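Local coordinates for computationally designed four-helix bundle protein (Synthetic construct, PDB 3U3B), which has no known function but folds as a hyperthermostable four-helix bundle, made by flexible-backbone redesign of a complete hydrophobic core, at residues V72-L76 / N77-K81; M96-R99 / E100-K104. All coordinates share one frame; numbering follows the deposited sequence.

Contact 1. Residues V72-L76 / N77-K81; sequences VDKML and NSEIK
D73 and K74, in the last turn of helix 59-76, accept backbone bonds from N77 and E79, and the chain turns out of the helix in a Schellman-like C-cap. N77 N gives the final i to i+4 bond to D73 O at 3.0 Å. S78 then takes a left-handed backbone (phi 36°). This reversal brings E79 N back to K74 O at 2.8 Å, the 6→1 bond on which the likeness rests, made in the carbonyl plane. N77 also touches D73 through its side chain. Its ND2 makes a weak second bond to D73 O at 3.3 Å, so one carbonyl oxygen has two donors from the same residue. The D73 carboxylate crosses that amide at an angle, OD1 3.0 Å from N77 ND2, with the two planes 64° apart.

A water joins M75 O to I80 O, 3.0 Å from the latter. Behind this cap, M75 turns inward to L86 and V90 of helix 84-102 and to W39 of helix 36-56. L76 also rests on W39.

On the outer side K74 and E79 form a salt bridge over the 6→1 bond. E79 has CG anti to its own N (chi1 -179°), and its extended chain runs out past K74 CG. The K74 chain bends only at its last torsion, and NZ meets OE2 of E79 from above the carboxylate plane at 2.8 Å.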
loop_
_atom_site.group_PDB
_atom_site.type_symbol
_atom_site.label_atom_id
_atom_site.label_comp_id
_atom_site.label_asym_id
_atom_site.label_seq_id
_atom_site.Cartn_x
_atom_site.Cartn_y
_atom_site.Cartn_z
ATOM N N VAL A 72 -9.277 -3.450 -0.295
ATOM C CA VAL A 72 -9.731 -2.180 -0.818
ATOM C C VAL A 72 -10.682 -2.392 -1.991
ATOM O O VAL A 72 -11.702 -1.704 -2.104
ATOM C CB VAL A 72 -8.562 -1.250 -1.180
ATOM C CG1 VAL A 72 -9.103 0.030 -1.774
ATOM C CG2 VAL A 72 -7.770 -0.927 0.055
ATOM N N ASP A 73 -10.396 -3.360 -2.856
ATOM C CA ASP A 73 -11.338 -3.632 -3.927
ATOM C C ASP A 73 -12.768 -3.956 -3.423
ATOM O O ASP A 73 -13.773 -3.458 -3.982
ATOM C CB ASP A 73 -10.833 -4.747 -4.827
ATOM C CG ASP A 73 -11.684 -4.893 -6.061
ATOM O OD1 ASP A 73 -11.728 -3.927 -6.855
ATOM O OD2 ASP A 73 -12.311 -5.957 -6.239
ATOM N N LYS A 74 -12.870 -4.795 -2.393
ATOM C CA LYS A 74 -14.166 -5.102 -1.767
ATOM C C LYS A 74 -14.894 -3.833 -1.283
ATOM O O LYS A 74 -16.117 -3.718 -1.425
ATOM C CB LYS A 74 -13.995 -6.094 -0.605
ATOM C CG LYS A 74 -13.805 -7.556 -1.032
ATOM C CD LYS A 74 -13.678 -8.458 0.208
ATOM C CE LYS A 74 -13.098 -9.858 -0.088
ATOM N NZ LYS A 74 -14.081 -10.857 -0.626
ATOM N N MET A 75 -14.141 -2.880 -0.732
ATOM C CA MET A 75 -14.710 -1.604 -0.285
ATOM C C MET A 75 -15.223 -0.751 -1.443
ATOM O O MET A 75 -16.264 -0.099 -1.335
ATOM C CB MET A 75 -13.672 -0.794 0.476
ATOM C CG MET A 75 -13.132 -1.480 1.698
ATOM S SD MET A 75 -11.853 -0.477 2.467
ATOM C CE MET A 75 -10.756 -1.739 3.061
ATOM N N LEU A 76 -14.472 -0.743 -2.540
ATOM C CA LEU A 76 -14.831 0.017 -3.739
ATOM C C LEU A 76 -16.061 -0.501 -4.469
ATOM O O LEU A 76 -16.844 0.274 -5.024
ATOM C CB LEU A 76 -13.648 0.037 -4.717
ATOM C CG LEU A 76 -12.488 0.902 -4.234
ATOM C CD1 LEU A 76 -11.329 0.880 -5.238
ATOM C CD2 LEU A 76 -13.011 2.331 -3.993
ATOM N N ASN A 77 -16.221 -1.813 -4.496
ATOM C CA ASN A 77 -17.340 -2.413 -5.183
ATOM C C ASN A 77 -18.396 -2.892 -4.185
ATOM O O ASN A 77 -19.035 -3.931 -4.374
ATOM C CB ASN A 77 -16.833 -3.522 -6.099
ATOM C CG ASN A 77 -15.910 -2.982 -7.206
ATOM O OD1 ASN A 77 -16.370 -2.286 -8.117
ATOM N ND2 ASN A 77 -14.618 -3.299 -7.131
ATOM N N SER A 78 -18.563 -2.073 -3.138
ATOM C CA SER A 78 -19.553 -2.238 -2.060
ATOM C C SER A 78 -19.850 -3.668 -1.612
ATOM O O SER A 78 -21.006 -4.010 -1.365
ATOM C CB SER A 78 -20.871 -1.551 -2.447
ATOM O OG SER A 78 -20.639 -0.259 -2.985
ATOM N N GLU A 79 -18.810 -4.484 -1.462
ATOM C CA GLU A 79 -18.976 -5.864 -1.010
ATOM C C GLU A 79 -18.999 -5.959 0.528
ATOM O O GLU A 79 -19.604 -6.880 1.085
ATOM C CB GLU A 79 -17.882 -6.762 -1.602
ATOM C CG GLU A 79 -18.003 -8.228 -1.201
ATOM C CD GLU A 79 -17.059 -9.131 -1.970
ATOM O OE1 GLU A 79 -16.727 -8.804 -3.132
ATOM O OE2 GLU A 79 -16.648 -10.170 -1.407
ATOM N N ILE A 80 -18.361 -5.006 1.207
ATOM C CA ILE A 80 -18.494 -4.885 2.664
ATOM C C ILE A 80 -18.507 -3.419 3.090
ATOM O O ILE A 80 -17.896 -2.561 2.441
ATOM C CB ILE A 80 -17.372 -5.645 3.439
ATOM C CG1 ILE A 80 -17.495 -5.459 4.966
ATOM C CG2 ILE A 80 -15.994 -5.152 3.023
ATOM C CD1 ILE A 80 -18.261 -6.556 5.720
ATOM N N LYS A 81 -19.221 -3.164 4.187
ATOM C CA LYS A 81 -19.369 -1.834 4.777
ATOM C C LYS A 81 -18.080 -1.328 5.457
ATOM O O LYS A 81 -17.421 -2.074 6.182
ATOM C CB LYS A 81 -20.514 -1.876 5.792
ATOM C CG LYS A 81 -20.818 -0.554 6.448
ATOM C CD LYS A 81 -20.954 0.549 5.419
ATOM C CE LYS A 81 -20.916 1.923 6.067
ATOM N NZ LYS A 81 -19.674 2.160 6.868
HETATM O O HOH W 1 -18.043 -0.372 0.440
#

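Contact 2. Residues M96-R99 / E100-K104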
loop_
_atom_site.group_PDB
_atom_site.type_symbol
_atom_site.label_atom_id
_atom_site.label_comp_id
_atom_site.label_asym_id
_atom_site.label_seq_id
_atom_site.Cartn_x
_atom_site.Cartn_y
_atom_site.Cartn_z
ATOM N N MET A 96 3.139 -3.657 8.017
ATOM C CA MET A 96 3.853 -4.870 7.656
ATOM C C MET A 96 4.685 -4.623 6.400
ATOM O O MET A 96 5.843 -5.034 6.335
ATOM C CB MET A 96 2.870 -6.031 7.435
ATOM C CG MET A 96 2.311 -6.608 8.724
ATOM S SD MET A 96 0.790 -7.580 8.532
ATOM C CE MET A 96 1.252 -8.687 7.189
ATOM N N VAL A 97 4.098 -3.944 5.415
ATOM C CA VAL A 97 4.793 -3.657 4.161
ATOM C C VAL A 97 6.018 -2.813 4.448
ATOM O O VAL A 97 7.087 -3.057 3.913
ATOM C CB VAL A 97 3.899 -2.903 3.139
ATOM C CG1 VAL A 97 4.734 -2.401 1.967
ATOM C CG2 VAL A 97 2.784 -3.793 2.649
ATOM N N THR A 98 5.868 -1.820 5.305
ATOM C CA THR A 98 6.976 -0.944 5.622
ATOM C C THR A 98 8.107 -1.708 6.311
ATOM O O THR A 98 9.285 -1.497 5.988
ATOM C CB THR A 98 6.533 0.217 6.507
ATOM O OG1 THR A 98 5.704 1.084 5.747
ATOM C CG2 THR A 98 7.705 1.018 6.970
ATOM N N ARG A 99 7.766 -2.585 7.255
ATOM C CA ARG A 99 8.802 -3.354 7.947
ATOM C C ARG A 99 9.518 -4.284 6.966
ATOM O O ARG A 99 10.758 -4.369 6.956
ATOM C CB ARG A 99 8.227 -4.194 9.088
ATOM C CG ARG A 99 7.664 -3.371 10.252
ATOM C CD ARG A 99 8.712 -2.498 10.887
ATOM N NE ARG A 99 8.248 -1.904 12.159
ATOM C CZ ARG A 99 9.050 -1.307 13.040
ATOM N NH1 ARG A 99 10.355 -1.223 12.801
ATOM N NH2 ARG A 99 8.569 -0.804 14.171
ATOM N N GLU A 100 8.728 -5.012 6.186
ATOM C CA GLU A 100 9.268 -6.028 5.280
ATOM C C GLU A 100 10.192 -5.365 4.277
ATOM O O GLU A 100 11.228 -5.913 3.892
ATOM C CB GLU A 100 8.129 -6.762 4.565
ATOM C CG GLU A 100 8.576 -7.989 3.798
ATOM C CD GLU A 100 9.164 -9.052 4.706
ATOM O OE1 GLU A 100 8.627 -9.243 5.821
ATOM O OE2 GLU A 100 10.167 -9.685 4.306
ATOM N N LEU A 101 9.817 -4.166 3.861
ATOM C CA LEU A 101 10.604 -3.416 2.916
ATOM C C LEU A 101 11.907 -2.977 3.552
ATOM O O LEU A 101 12.963 -3.043 2.929
ATOM C CB LEU A 101 9.811 -2.204 2.443
ATOM C CG LEU A 101 10.477 -1.441 1.313
ATOM C CD1 LEU A 101 10.626 -2.347 0.075
ATOM C CD2 LEU A 101 9.678 -0.199 0.993
ATOM N N ASP A 102 11.833 -2.538 4.801
ATOM C CA ASP A 102 13.012 -2.056 5.525
ATOM C C ASP A 102 14.140 -3.075 5.480
ATOM O O ASP A 102 15.322 -2.726 5.581
ATOM C CB ASP A 102 12.649 -1.754 6.985
ATOM C CG ASP A 102 11.807 -0.495 7.133
ATOM O OD1 ASP A 102 11.444 0.112 6.099
ATOM O OD2 ASP A 102 11.498 -0.120 8.290
ATOM N N LYS A 103 13.763 -4.337 5.330
ATOM C CA LYS A 103 14.722 -5.426 5.251
ATOM C C LYS A 103 15.439 -5.515 3.902
ATOM O O LYS A 103 16.285 -6.398 3.709
ATOM C CB LYS A 103 14.005 -6.746 5.516
ATOM C CG LYS A 103 13.449 -6.874 6.909
ATOM C CD LYS A 103 12.745 -8.202 7.047
ATOM C CE LYS A 103 12.246 -8.435 8.456
ATOM N NZ LYS A 103 11.484 -9.715 8.539
ATOM N N LYS A 104 15.116 -4.606 2.978
ATOM C CA LYS A 104 15.748 -4.596 1.655
ATOM C C LYS A 104 16.962 -3.665 1.605
ATOM O O LYS A 104 17.813 -3.782 0.715
ATOM C CB LYS A 104 14.737 -4.207 0.575
ATOM C CG LYS A 104 13.618 -5.220 0.378
ATOM C CD LYS A 104 14.205 -6.611 0.267
ATOM C CE LYS A 104 13.151 -7.686 0.202
ATOM N NZ LYS A 104 13.814 -9.017 -0.011
HETATM O O HOH W 2 11.975 -1.540 10.413
#
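The last turns of helix 84-102, the fourth helix of the bundle, form this local contact, whose frame is the i to i+4 bonding of an alpha-helix. E100 N reaches M96 O at 2.9 Å, and L101 N reaches V97 O at the same distance. D102 N follows to T98 O at 3.0 Å. K103 N makes a weak bond to R99 O at 3.4 Å.

One flank faces the core. V97 packs on V61, V64 and L65 of helix 59-76 and on I19 of helix 3-30. L101 lies on L15 and K16 of the same first helix. T98 also touches I19, while its OG1 makes a weak bond back to L94 O.

The polar flank centres on D102. Its side chain lies alongside that of T98, pointing the same way, and OD1 comes to 3.9 Å from T98 CG2. With CG beside the backbone N (chi1 -73°), the carboxylate is folded back over the preceding turn. A water links it to R99, three residues earlier. Without the carboxylate, as with an alanine here, the water is likely to lose its acceptor and the R99 guanidinium to turn more freely. The R99 chain bends at chi2 (-60°) and its NH1 stays 4.8 Å from D102 OD2, so the opposite charges meet through the solvent molecule. The water donates to D102 OD2 at 2.6 Å and accepts from R99 NH1 at 2.9 Å, lying in plane at the guanidinium edge.

In the fold
Contacts 1 and 2 mark the C-terminal ends of two successive helices of the bundle. Contact 1 comes first along the chain. It closes helix 59-76 and starts the loop to helix 84-102, and contact 2 then lies in the last turns of helix 84-102. The two sit on opposite sides of the chain's centre. Their centres are 26 Å apart, their nearest atoms about 11 Å, and they do not touch. The two helices are still joined through the core, since M75 of contact 1 packs on helix 84-102 and V97 of contact 2 packs on helix 59-76. The sequence resembles an Hpt domain, consistent with the four-helix form.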